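Local atomic coordinates of fructosyl amine: oxygen oxidoreductase (Aspergillus fumigatus, PDB entry 3DJE), a protein that uses bound FAD to oxidise fructosyl amino acids, removing the sugar from glycated amines and passing electrons to oxygen. Residues E344-R349 against I393-D398; T237-A242 against I275-E280; Y39-A44 against F178-P183; S7-V12 against A210-L215. One frame throughout, in Å; residues are numbered along the deposited sequence.

Three of the four contacts belong to one mixed sheet of the FAD-binding domain. Interaction 4 pairs strands 9-12 and 212-215 in its middle, interaction 3 meets its outermost strand 177-180, and interaction 1 its other outermost strand, 346-347. Centres of interactions 3 and 4 are about 17 Å apart, those of 1 and 4 about 19 Å. Interaction 2 lies in the second sheet, its centre about 36 Å from that of interaction 4, on the opposite side of the chain's centre. V12 of interaction 4 touches FAD, S43 of interaction 3 hydrogen-bonds its ribose, and in interaction 2 the L238 side chain lies about 4 Å from FAD while E280 holds two oxygens of the bound ligand FSA.

Interaction 1 (E344-R349 against I393-D398); sequences EFLIDR and IKWNPD
I393, the last residue of helix 387-393, spreads its side chain over the backbone of F345-I347. Its CB lies 3.5 Å from F345 O, and from there the two branches part. The CG2 methyl goes to F345, reaching the CB of that residue at 4.2 Å. CG1 sits between the backbone N and the carbonyl carbon (chi1 65°), which directs this longer branch to I347: CG1 is 3.5 Å from I347 O, and the terminal CD1 rests 3.9 Å from I347 CB. The main chain of I393 is held as well, for I347 N donates to I393 O at 3.0 Å, while the CA-H of L346 approaches the same oxygen.

Where the chain leaves the helix at K394, D348 takes over. Its carboxylate is placed with CG anti to the backbone N (chi1 -159°), and OD2 accepts the amide of W395 at 2.9 Å through the anti lone pair, the N-H...O angle being 164°. OD2 also rests against CB of both K394 and W395, so one carboxylate oxygen meets the chain just where it leaves the helix; the other, OD1, takes a weak bond from R349 N. L346 completes the contact, its CD1 lying 3.6 Å from W395 CA and approaching the indole obliquely.

The contact thus joins the end of helix 387-393 to the short edge strand 346-347, which pairs on its other side with strand 356-360, while L376 of helix 373-382 packs against both I347 and I393.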
# COMPACT_ATOMS: atom_id res chain seq x y z
N GLU A 344 -11.49 4.28 -3.91
CA GLU A 344 -10.89 5.05 -5.00
C GLU A 344 -9.95 6.12 -4.44
O GLU A 344 -10.13 6.60 -3.32
CB GLU A 344 -11.95 5.71 -5.88
CG GLU A 344 -12.98 4.76 -6.49
CD GLU A 344 -12.40 3.69 -7.44
OE1 GLU A 344 -11.20 3.73 -7.84
OE2 GLU A 344 -13.17 2.77 -7.81
N PHE A 345 -8.95 6.51 -5.23
CA PHE A 345 -7.90 7.39 -4.73
C PHE A 345 -8.41 8.82 -4.53
O PHE A 345 -9.45 9.21 -5.08
CB PHE A 345 -6.70 7.40 -5.68
CG PHE A 345 -6.16 6.03 -6.00
CD1 PHE A 345 -6.17 5.02 -5.02
CD2 PHE A 345 -5.62 5.77 -7.24
CE1 PHE A 345 -5.66 3.73 -5.29
CE2 PHE A 345 -5.10 4.49 -7.54
CZ PHE A 345 -5.12 3.47 -6.56
N LEU A 346 -7.67 9.59 -3.72
CA LEU A 346 -8.00 10.99 -3.46
C LEU A 346 -6.80 11.83 -3.88
O LEU A 346 -5.83 12.01 -3.13
CB LEU A 346 -8.35 11.20 -1.97
CG LEU A 346 -8.68 12.63 -1.54
CD1 LEU A 346 -9.64 13.36 -2.51
CD2 LEU A 346 -9.24 12.57 -0.13
N ILE A 347 -6.86 12.31 -5.13
CA ILE A 347 -5.78 13.06 -5.75
C ILE A 347 -6.42 14.26 -6.41
O ILE A 347 -7.17 14.12 -7.39
CB ILE A 347 -5.00 12.20 -6.79
CG1 ILE A 347 -4.28 11.03 -6.08
CG2 ILE A 347 -4.03 13.06 -7.62
CD1 ILE A 347 -3.87 9.88 -7.01
N ASP A 348 -6.20 15.44 -5.84
CA ASP A 348 -6.88 16.65 -6.29
C ASP A 348 -6.24 17.85 -5.62
O ASP A 348 -5.52 17.72 -4.63
CB ASP A 348 -8.36 16.58 -5.89
CG ASP A 348 -9.27 17.51 -6.73
OD1 ASP A 348 -8.81 18.26 -7.63
OD2 ASP A 348 -10.49 17.49 -6.46
N ARG A 349 -6.48 19.02 -6.18
CA ARG A 349 -6.27 20.26 -5.45
C ARG A 349 -7.36 20.36 -4.40
O ARG A 349 -8.49 19.90 -4.62
CB ARG A 349 -6.39 21.45 -6.39
CG ARG A 349 -5.70 21.20 -7.70
CD ARG A 349 -4.56 22.11 -7.93
NE ARG A 349 -4.90 23.10 -8.94
CZ ARG A 349 -5.47 24.27 -8.68
NH1 ARG A 349 -5.76 24.60 -7.42
NH2 ARG A 349 -5.74 25.12 -9.66
N ILE A 393 -11.42 10.52 -8.79
CA ILE A 393 -10.40 10.72 -7.74
C ILE A 393 -10.48 12.09 -7.05
O ILE A 393 -9.67 12.40 -6.17
CB ILE A 393 -8.97 10.54 -8.30
CG1 ILE A 393 -8.67 11.64 -9.33
CG2 ILE A 393 -8.80 9.12 -8.86
CD1 ILE A 393 -7.27 11.62 -9.95
N LYS A 394 -11.46 12.91 -7.44
CA LYS A 394 -11.56 14.27 -6.90
C LYS A 394 -11.92 14.32 -5.41
O LYS A 394 -12.40 13.34 -4.86
CB LYS A 394 -12.60 15.08 -7.69
CG LYS A 394 -14.00 14.54 -7.59
CD LYS A 394 -14.95 15.54 -8.20
CE LYS A 394 -16.34 14.99 -8.32
NZ LYS A 394 -17.16 15.99 -9.07
N TRP A 395 -11.66 15.47 -4.79
CA TRP A 395 -12.16 15.77 -3.44
C TRP A 395 -13.66 15.47 -3.41
O TRP A 395 -14.41 15.98 -4.24
CB TRP A 395 -11.89 17.24 -3.11
CG TRP A 395 -12.23 17.64 -1.72
CD1 TRP A 395 -13.39 18.24 -1.29
CD2 TRP A 395 -11.40 17.50 -0.56
NE1 TRP A 395 -13.34 18.48 0.07
CE2 TRP A 395 -12.13 18.03 0.54
CE3 TRP A 395 -10.12 16.97 -0.33
CZ2 TRP A 395 -11.62 18.05 1.85
CZ3 TRP A 395 -9.61 17.00 0.97
CH2 TRP A 395 -10.36 17.53 2.04
N ASN A 396 -14.09 14.64 -2.46
CA ASN A 396 -15.43 14.06 -2.50
C ASN A 396 -16.06 13.85 -1.12
O ASN A 396 -16.24 12.72 -0.69
CB ASN A 396 -15.37 12.71 -3.25
CG ASN A 396 -16.71 12.29 -3.87
OD1 ASN A 396 -16.76 11.36 -4.67
ND2 ASN A 396 -17.79 12.98 -3.52
N PRO A 397 -16.40 14.95 -0.42
CA PRO A 397 -17.00 14.75 0.91
C PRO A 397 -18.36 14.03 0.86
O PRO A 397 -18.72 13.33 1.81
CB PRO A 397 -17.16 16.18 1.45
CG PRO A 397 -17.16 17.04 0.25
CD PRO A 397 -16.28 16.38 -0.76
N ASP A 398 -19.09 14.19 -0.24
CA ASP A 398 -20.44 13.63 -0.34
C ASP A 398 -20.49 12.10 -0.30
O ASP A 398 -21.44 11.53 0.21
CB ASP A 398 -21.16 14.17 -1.58
CG ASP A 398 -21.46 15.66 -1.48
OD1 ASP A 398 -21.48 16.20 -0.36
OD2 ASP A 398 -21.66 16.30 -2.54

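Interaction 2 (T237-A242 against I275-E280); sequences TLVHIA and IKICDE. With FSA (1-S-(carboxymethyl)-1-thio-beta-D-fructopyranose), chain D.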
# COMPACT_ATOMS: atom_id res chain seq x y z
N THR A 237 -1.40 -6.74 8.76
CA THR A 237 -0.43 -7.47 9.54
C THR A 237 0.45 -8.30 8.61
O THR A 237 -0.01 -8.86 7.61
CB THR A 237 -1.16 -8.38 10.58
OG1 THR A 237 -2.35 -8.92 9.98
CG2 THR A 237 -1.56 -7.56 11.78
N LEU A 238 1.74 -8.37 8.93
CA LEU A 238 2.69 -9.16 8.14
C LEU A 238 3.75 -9.78 9.05
O LEU A 238 4.11 -9.22 10.10
CB LEU A 238 3.35 -8.29 7.06
CG LEU A 238 4.37 -7.22 7.49
CD1 LEU A 238 5.81 -7.75 7.57
CD2 LEU A 238 4.31 -5.99 6.56
N VAL A 239 4.25 -10.94 8.62
CA VAL A 239 5.36 -11.62 9.29
C VAL A 239 6.36 -12.12 8.25
O VAL A 239 6.00 -12.25 7.07
CB VAL A 239 4.89 -12.83 10.17
CG1 VAL A 239 3.80 -12.41 11.14
CG2 VAL A 239 4.43 -14.01 9.30
N HIS A 240 7.58 -12.39 8.68
CA HIS A 240 8.57 -13.14 7.89
C HIS A 240 8.91 -14.45 8.61
O HIS A 240 8.99 -14.49 9.84
CB HIS A 240 9.87 -12.35 7.77
CG HIS A 240 9.76 -11.07 7.00
ND1 HIS A 240 10.87 -10.34 6.63
CD2 HIS A 240 8.69 -10.39 6.51
CE1 HIS A 240 10.48 -9.26 5.97
NE2 HIS A 240 9.17 -9.27 5.87
N ILE A 241 9.15 -15.49 7.82
CA ILE A 241 9.80 -16.73 8.29
C ILE A 241 11.12 -16.91 7.54
O ILE A 241 11.14 -16.89 6.31
CB ILE A 241 8.86 -17.94 8.09
CG1 ILE A 241 7.71 -17.84 9.09
CG2 ILE A 241 9.62 -19.29 8.26
CD1 ILE A 241 6.60 -18.86 8.87
N ALA A 242 12.22 -17.08 8.28
CA ALA A 242 13.54 -17.28 7.67
C ALA A 242 13.81 -18.74 7.35
O ALA A 242 13.84 -19.59 8.25
CB ALA A 242 14.65 -16.74 8.57
N ILE A 275 10.48 -15.57 3.88
CA ILE A 275 9.16 -15.55 3.23
C ILE A 275 8.27 -14.59 3.99
O ILE A 275 8.08 -14.74 5.20
CB ILE A 275 8.49 -16.96 3.20
CG1 ILE A 275 9.31 -17.92 2.33
CG2 ILE A 275 7.03 -16.88 2.68
CD1 ILE A 275 8.89 -19.43 2.46
N LYS A 276 7.73 -13.60 3.28
CA LYS A 276 6.74 -12.71 3.85
C LYS A 276 5.33 -13.28 3.68
O LYS A 276 4.94 -13.67 2.57
CB LYS A 276 6.83 -11.33 3.20
CG LYS A 276 5.90 -10.31 3.86
CD LYS A 276 5.76 -9.07 3.02
CE LYS A 276 4.31 -8.80 2.74
NZ LYS A 276 4.23 -7.93 1.55
N ILE A 277 4.59 -13.30 4.78
CA ILE A 277 3.22 -13.84 4.82
C ILE A 277 2.27 -12.82 5.45
O ILE A 277 2.59 -12.23 6.49
CB ILE A 277 3.15 -15.15 5.68
CG1 ILE A 277 4.17 -16.17 5.18
CG2 ILE A 277 1.75 -15.75 5.66
CD1 ILE A 277 5.05 -16.69 6.28
N CYS A 278 1.12 -12.63 4.82
CA CYS A 278 0.05 -11.80 5.38
C CYS A 278 -1.21 -12.63 5.57
O CYS A 278 -1.61 -13.35 4.66
CB CYS A 278 -0.29 -10.64 4.46
SG CYS A 278 1.02 -9.42 4.29
N ASP A 279 -1.81 -12.52 6.76
CA ASP A 279 -3.16 -13.03 7.01
C ASP A 279 -4.17 -12.02 6.49
O ASP A 279 -4.14 -10.87 6.89
CB ASP A 279 -3.38 -13.32 8.50
CG ASP A 279 -3.14 -12.09 9.40
OD1 ASP A 279 -2.06 -11.45 9.31
OD2 ASP A 279 -4.04 -11.77 10.23
N GLU A 280 -5.08 -12.45 5.61
CA GLU A 280 -6.07 -11.53 5.08
C GLU A 280 -7.26 -11.32 6.04
O GLU A 280 -7.73 -12.25 6.70
CB GLU A 280 -6.53 -11.95 3.67
CG GLU A 280 -7.52 -11.00 2.96
CD GLU A 280 -6.98 -9.59 2.66
OE1 GLU A 280 -5.75 -9.35 2.77
OE2 GLU A 280 -7.80 -8.70 2.32
OAB FSA D . -3.24 -4.64 -4.50
CAL FSA D . -2.95 -5.85 -4.43
OAA FSA D . -2.87 -6.58 -5.45
CAH FSA D . -2.68 -6.51 -3.09
SAK FSA D . -2.99 -5.43 -1.73
C1 FSA D . -2.64 -6.63 -0.47
C2 FSA D . -3.30 -6.23 0.86
O2 FSA D . -2.65 -6.93 1.94
C3 FSA D . -4.79 -6.58 0.87
O3 FSA D . -4.97 -8.00 0.81
C4 FSA D . -5.52 -5.97 2.08
O4 FSA D . -6.93 -6.16 1.93
C5 FSA D . -5.24 -4.47 2.22
O5 FSA D . -5.88 -3.73 1.17
C6 FSA D . -3.73 -4.23 2.20
O6 FSA D . -3.17 -4.80 1.01
O HOH W 1 -2.58 -8.65 6.76
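A side-chain hydrogen bond of only 2.6 Å, from T237 OG1 to D279 OD1, ties the two strands together beyond the last of their paired residues. Both groups take the position between backbone N and carbonyl carbon (T237 chi1 38°, D279 chi1 57°), which brings hydroxyl and carboxylate together across the gap. The hydroxyl meets OD1 on its syn side, 27° out of the carboxylate plane. The other oxygen, OD2, forms a salt bridge with R312 of helix 307-320, and T237 OG1 is also hydrogen-bonded to H281. Beside this pair a water accepts from T237 N and donates to D279 O, bridging the backbones where direct pairing has ended.

From here the segments run as neighbouring antiparallel strands of the large mixed sheet that carries the substrate side of the enzyme, as in the MSOX family. V239 with I277 and I241 with I275 are hydrogen-bonded pairs, each closed by two N-H...O bonds; H240 and K276 form the non-hydrogen-bonded pair between them. On the face of V239 and I241, I277 CD1 lies 3.7 Å from I241 CD1, and V239 CG2 sits 4.0 Å from I277 CB, with helix 307-320 packed over this layer. On the other face the H240 ring lies obliquely to the K276 aliphatic chain, CD2 to CG 3.8 Å, and the lysine carries its ammonium on to D50 and N52. Next to D279, E280 turns to FSA: its OE1 accepts a hydrogen bond from FSA O3 at 2.5 Å and its OE2 one from FSA O4 at 2.7 Å.

Interaction 3 (Y39-A44 against F178-P183); sequences YPVPSA and FVTGTP. With FAD (flavin-adenine dinucleotide), chain C.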
# COMPACT_ATOMS: atom_id res chain seq x y z
N TYR A 39 10.92 9.89 9.45
CA TYR A 39 11.83 8.74 9.41
C TYR A 39 12.82 8.85 8.23
O TYR A 39 12.48 9.42 7.20
CB TYR A 39 11.05 7.43 9.28
CG TYR A 39 10.22 7.08 10.49
CD1 TYR A 39 10.67 6.12 11.40
CD2 TYR A 39 8.99 7.68 10.72
CE1 TYR A 39 9.90 5.79 12.53
CE2 TYR A 39 8.22 7.37 11.85
CZ TYR A 39 8.69 6.41 12.74
OH TYR A 39 7.93 6.08 13.85
N PRO A 40 14.04 8.27 8.37
CA PRO A 40 14.93 8.22 7.21
C PRO A 40 14.31 7.39 6.10
O PRO A 40 13.53 6.48 6.38
CB PRO A 40 16.18 7.51 7.75
CG PRO A 40 16.04 7.45 9.22
CD PRO A 40 14.61 7.60 9.56
N VAL A 41 14.60 7.71 4.84
CA VAL A 41 14.19 6.84 3.74
C VAL A 41 14.99 5.54 3.83
O VAL A 41 16.23 5.58 3.92
CB VAL A 41 14.42 7.51 2.34
CG1 VAL A 41 14.08 6.55 1.20
CG2 VAL A 41 13.59 8.80 2.21
N PRO A 42 14.31 4.37 3.79
CA PRO A 42 12.87 4.15 3.66
C PRO A 42 12.17 4.17 5.01
O PRO A 42 12.62 3.52 5.95
CB PRO A 42 12.78 2.75 3.03
CG PRO A 42 14.02 2.04 3.56
CD PRO A 42 15.07 3.10 3.85
N SER A 43 11.08 4.92 5.10
CA SER A 43 10.46 5.14 6.40
C SER A 43 9.96 3.83 7.01
O SER A 43 9.30 3.04 6.33
CB SER A 43 9.29 6.08 6.26
OG SER A 43 8.56 6.11 7.47
N ALA A 44 10.21 3.66 8.30
CA ALA A 44 9.74 2.47 9.03
C ALA A 44 8.21 2.40 9.13
O ALA A 44 7.67 1.30 9.33
CB ALA A 44 10.35 2.41 10.41
N PHE A 178 15.72 16.04 0.52
CA PHE A 178 15.01 15.21 1.49
C PHE A 178 15.45 15.59 2.88
O PHE A 178 16.63 15.47 3.21
CB PHE A 178 15.26 13.71 1.28
CG PHE A 178 14.51 13.13 0.10
CD1 PHE A 178 13.37 12.34 0.29
CD2 PHE A 178 14.95 13.37 -1.19
CE1 PHE A 178 12.68 11.80 -0.81
CE2 PHE A 178 14.27 12.84 -2.29
CZ PHE A 178 13.13 12.06 -2.10
N VAL A 179 14.49 16.02 3.70
CA VAL A 179 14.75 16.37 5.09
C VAL A 179 14.01 15.33 5.95
O VAL A 179 12.79 15.38 6.08
CB VAL A 179 14.29 17.81 5.44
CG1 VAL A 179 14.58 18.12 6.91
CG2 VAL A 179 14.96 18.82 4.49
N THR A 180 14.78 14.40 6.50
CA THR A 180 14.19 13.21 7.10
C THR A 180 14.69 12.98 8.51
O THR A 180 15.76 13.47 8.89
CB THR A 180 14.49 11.95 6.27
OG1 THR A 180 15.90 11.72 6.24
CG2 THR A 180 13.92 12.06 4.86
N GLY A 181 13.91 12.23 9.28
CA GLY A 181 14.24 12.00 10.67
C GLY A 181 13.45 12.91 11.57
O GLY A 181 12.76 13.83 11.13
N THR A 182 13.52 12.62 12.86
CA THR A 182 12.82 13.39 13.87
C THR A 182 13.87 14.07 14.75
O THR A 182 14.84 13.42 15.19
CB THR A 182 11.88 12.46 14.69
OG1 THR A 182 10.86 11.91 13.83
CG2 THR A 182 11.22 13.19 15.83
N PRO A 183 13.68 15.37 15.05
CA PRO A 183 12.52 16.22 14.75
C PRO A 183 12.49 16.94 13.40
O PRO A 183 11.44 17.48 13.06
CB PRO A 183 12.58 17.28 15.86
CG PRO A 183 14.06 17.48 16.07
CD PRO A 183 14.70 16.11 15.83
PA FAD C . 3.13 5.55 2.91
O1A FAD C . 4.01 4.90 1.92
O2A FAD C . 2.79 4.81 4.16
O5B FAD C . 3.85 6.93 3.22
C5B FAD C . 3.38 7.84 4.22
C4B FAD C . 4.60 8.67 4.65
O4B FAD C . 4.02 9.70 5.48
C3B FAD C . 5.49 7.80 5.56
O3B FAD C . 6.82 7.69 5.02
C2B FAD C . 5.48 8.60 6.88
O2B FAD C . 6.78 8.60 7.55
C1B FAD C . 5.02 10.01 6.40
N9A FAD C . 4.61 10.79 7.61
C8A FAD C . 3.91 10.37 8.69
N7A FAD C . 3.81 11.39 9.57
C5A FAD C . 4.45 12.44 9.04
C6A FAD C . 4.70 13.74 9.49
N6A FAD C . 4.25 14.15 10.70
N1A FAD C . 5.39 14.58 8.69
C2A FAD C . 5.85 14.19 7.50
N3A FAD C . 5.63 12.95 7.04
C4A FAD C . 4.94 12.07 7.80
N1 FAD C . -0.26 -2.26 -2.38
C2 FAD C . -0.03 -2.89 -3.60
O2 FAD C . -0.11 -2.28 -4.66
N3 FAD C . 0.27 -4.25 -3.61
C4 FAD C . 0.35 -5.00 -2.43
O4 FAD C . 0.63 -6.20 -2.48
C4X FAD C . 0.10 -4.35 -1.21
N5 FAD C . 0.15 -5.07 -0.02
C5X FAD C . 0.07 -4.39 1.19
C6 FAD C . 0.33 -5.08 2.37
C7 FAD C . 0.31 -4.43 3.59
C7M FAD C . 0.58 -5.25 4.86
C8 FAD C . 0.06 -3.06 3.65
C8M FAD C . 0.11 -2.31 5.00
C9 FAD C . -0.19 -2.35 2.46
C9A FAD C . -0.17 -3.01 1.22
N10 FAD C . -0.43 -2.34 0.01
C10 FAD C . -0.20 -2.99 -1.20
C1' FAD C . -0.90 -0.95 0.02
C2' FAD C . 0.27 0.01 -0.17
O2' FAD C . 1.39 -0.43 0.63
C3' FAD C . -0.15 1.41 0.24
O3' FAD C . -1.43 1.72 -0.36
C4' FAD C . 0.85 2.48 -0.22
O4' FAD C . 2.19 2.10 0.06
C5' FAD C . 0.53 3.80 0.51
O5' FAD C . 1.42 4.82 0.04
P FAD C . 1.37 6.29 0.70
O1P FAD C . -0.04 6.79 0.65
O2P FAD C . 2.46 7.05 0.06
O3P FAD C . 1.76 6.06 2.24
O HOH W 2 16.71 9.64 4.48
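Y39 and T180 meet in a surface contact between the loop that follows strand 33-37 and the end of the outermost strand 177-180, in the FAD-binding sheet. No direct hydrogen bond crosses it. T180 instead presses its CB against the backbone, 3.4 Å from Y39 O, and its hydroxyl lies between backbone N and carbonyl carbon (chi1 63°). From there OG1 reaches, at 2.8 Å, a water that accepts a hydrogen bond from V41 N at 2.9 Å and so links the two segments. G181 follows with its N 3.7 Å from Y39 C, at a positive phi (99°), a backbone shape that glycine takes readily.

One apolar touch adds to this: V41 CG2 approaches the F178 ring obliquely, 4.0 Å from CD1, and A168 of helix 160-173 packs against both residues. Further along the same loop, S43 OG donates to FAD O2B at 3.1 Å, while the Y39 hydroxyl is bonded to E301.

The direct touches between the segments are thus van der Waals in kind and the polar linkage across them passes through the water, while S43 of the same loop carries a hydrogen bond to the cofactor ribose.

Interaction 4 (S7-V12 against A210-L215); sequences SSLLIV and AERTFL
Backbone hydrogen bonds join L10 and V12 to R212 and F214 as neighbouring parallel strands. L10 N donates to R212 O, L10 O accepts F214 N, and V12 N donates to F214 O at 2.8 Å in a nearly straight bond (177°). At the strand entrance E211 N adds a more bent bond to S8 O. Between these, CA-H groups of L9, T213 and I11 point at the same carbonyls.

Apolar packing lies on both faces. On the face of L9 and I11, the F214 ring presents its edge to the backbone: L10 O lies in the ring plane, 3.6 Å from CD2. I11 CG1 comes to CD2 obliquely at 4.0 Å, and L9 CD2 rests 3.8 Å from R212 CB. Helices 16-27 and 373-382 cover this side. On the other face L10 CB meets A210 CB at 3.6 Å, and V12 and L215 run alongside each other in the same direction, with V12 CG1 3.9 Å from L215 CD1.

Polar side chains gather at the start of the strands. S7 OG accepts a hydrogen bond from T4 N and makes a weak, unsettled approach to E211 OE1 (2.9 Å); a water donates to E211 OE2 at 2.5 Å and accepts S8 N. A bend at chi2 (-69°) folds R212 back so that NH1 reaches E211 O, which lies in the guanidinium plane.

Strand 9-12 leads into the glycine-rich turn of a probable Rossmann-type dinucleotide site: S7, S8 and E211 gather where the strand starts, and the backbone bonds continue up to V12, which touches FAD.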
# COMPACT_ATOMS: atom_id res chain seq x y z
N SER A 7 9.94 27.41 -8.45
CA SER A 7 9.05 27.68 -7.31
C SER A 7 9.30 26.68 -6.19
O SER A 7 9.50 25.50 -6.44
CB SER A 7 7.58 27.57 -7.71
OG SER A 7 7.19 28.63 -8.55
N SER A 8 9.25 27.16 -4.95
CA SER A 8 9.38 26.27 -3.79
C SER A 8 8.17 25.34 -3.67
O SER A 8 7.04 25.80 -3.49
CB SER A 8 9.55 27.08 -2.50
OG SER A 8 9.56 26.22 -1.37
N LEU A 9 8.43 24.04 -3.80
CA LEU A 9 7.39 23.01 -3.66
C LEU A 9 7.74 22.14 -2.47
O LEU A 9 8.90 21.78 -2.27
CB LEU A 9 7.30 22.14 -4.93
CG LEU A 9 7.13 22.89 -6.25
CD1 LEU A 9 7.07 21.86 -7.38
CD2 LEU A 9 5.85 23.69 -6.22
N LEU A 10 6.73 21.82 -1.67
CA LEU A 10 6.94 21.06 -0.44
C LEU A 10 6.10 19.81 -0.47
O LEU A 10 4.91 19.88 -0.79
CB LEU A 10 6.51 21.91 0.75
CG LEU A 10 6.80 21.33 2.14
CD1 LEU A 10 8.31 21.17 2.36
CD2 LEU A 10 6.22 22.26 3.19
N ILE A 11 6.72 18.66 -0.19
CA ILE A 11 5.97 17.41 -0.10
C ILE A 11 6.01 16.92 1.34
O ILE A 11 7.10 16.76 1.91
CB ILE A 11 6.55 16.31 -1.01
CG1 ILE A 11 6.51 16.78 -2.47
CG2 ILE A 11 5.80 14.98 -0.83
CD1 ILE A 11 7.31 15.89 -3.39
N VAL A 12 4.83 16.71 1.92
CA VAL A 12 4.73 16.16 3.28
C VAL A 12 4.57 14.65 3.18
O VAL A 12 3.51 14.14 2.77
CB VAL A 12 3.56 16.79 4.09
CG1 VAL A 12 3.42 16.13 5.51
CG2 VAL A 12 3.74 18.29 4.22
N ALA A 210 6.14 27.38 1.13
CA ALA A 210 6.16 26.87 -0.22
C ALA A 210 5.03 27.43 -1.04
O ALA A 210 3.97 27.73 -0.51
CB ALA A 210 6.07 25.36 -0.21
N GLU A 211 5.28 27.58 -2.35
CA GLU A 211 4.25 27.99 -3.29
C GLU A 211 3.13 26.95 -3.45
O GLU A 211 1.97 27.31 -3.67
CB GLU A 211 4.90 28.31 -4.64
CG GLU A 211 5.78 29.56 -4.63
CD GLU A 211 6.07 30.06 -6.04
OE1 GLU A 211 5.18 29.94 -6.91
OE2 GLU A 211 7.19 30.57 -6.30
N ARG A 212 3.50 25.67 -3.39
CA ARG A 212 2.52 24.57 -3.35
C ARG A 212 3.01 23.54 -2.35
O ARG A 212 4.21 23.31 -2.23
CB ARG A 212 2.40 23.87 -4.72
CG ARG A 212 1.84 24.75 -5.84
CD ARG A 212 0.38 25.08 -5.63
NE ARG A 212 -0.19 25.79 -6.78
CZ ARG A 212 -0.03 27.09 -7.02
NH1 ARG A 212 0.67 27.85 -6.18
NH2 ARG A 212 -0.57 27.63 -8.10
N THR A 213 2.06 22.95 -1.62
CA THR A 213 2.31 21.89 -0.65
C THR A 213 1.52 20.66 -1.07
O THR A 213 0.31 20.76 -1.32
CB THR A 213 1.86 22.34 0.77
OG1 THR A 213 2.60 23.51 1.17
CG2 THR A 213 2.04 21.23 1.80
N PHE A 214 2.20 19.51 -1.16
CA PHE A 214 1.58 18.24 -1.46
C PHE A 214 1.48 17.45 -0.16
O PHE A 214 2.48 17.28 0.53
CB PHE A 214 2.45 17.42 -2.41
CG PHE A 214 2.60 18.03 -3.79
CD1 PHE A 214 1.82 17.59 -4.86
CD2 PHE A 214 3.55 19.02 -4.02
CE1 PHE A 214 1.98 18.14 -6.14
CE2 PHE A 214 3.71 19.58 -5.30
CZ PHE A 214 2.92 19.12 -6.36
N LEU A 215 0.28 16.97 0.15
CA LEU A 215 0.08 16.16 1.34
C LEU A 215 0.06 14.68 0.93
O LEU A 215 -0.90 14.21 0.31
CB LEU A 215 -1.19 16.59 2.06
CG LEU A 215 -1.51 15.86 3.37
CD1 LEU A 215 -0.34 15.97 4.34
CD2 LEU A 215 -2.77 16.45 3.98
O HOH W 3 8.95 30.04 -4.60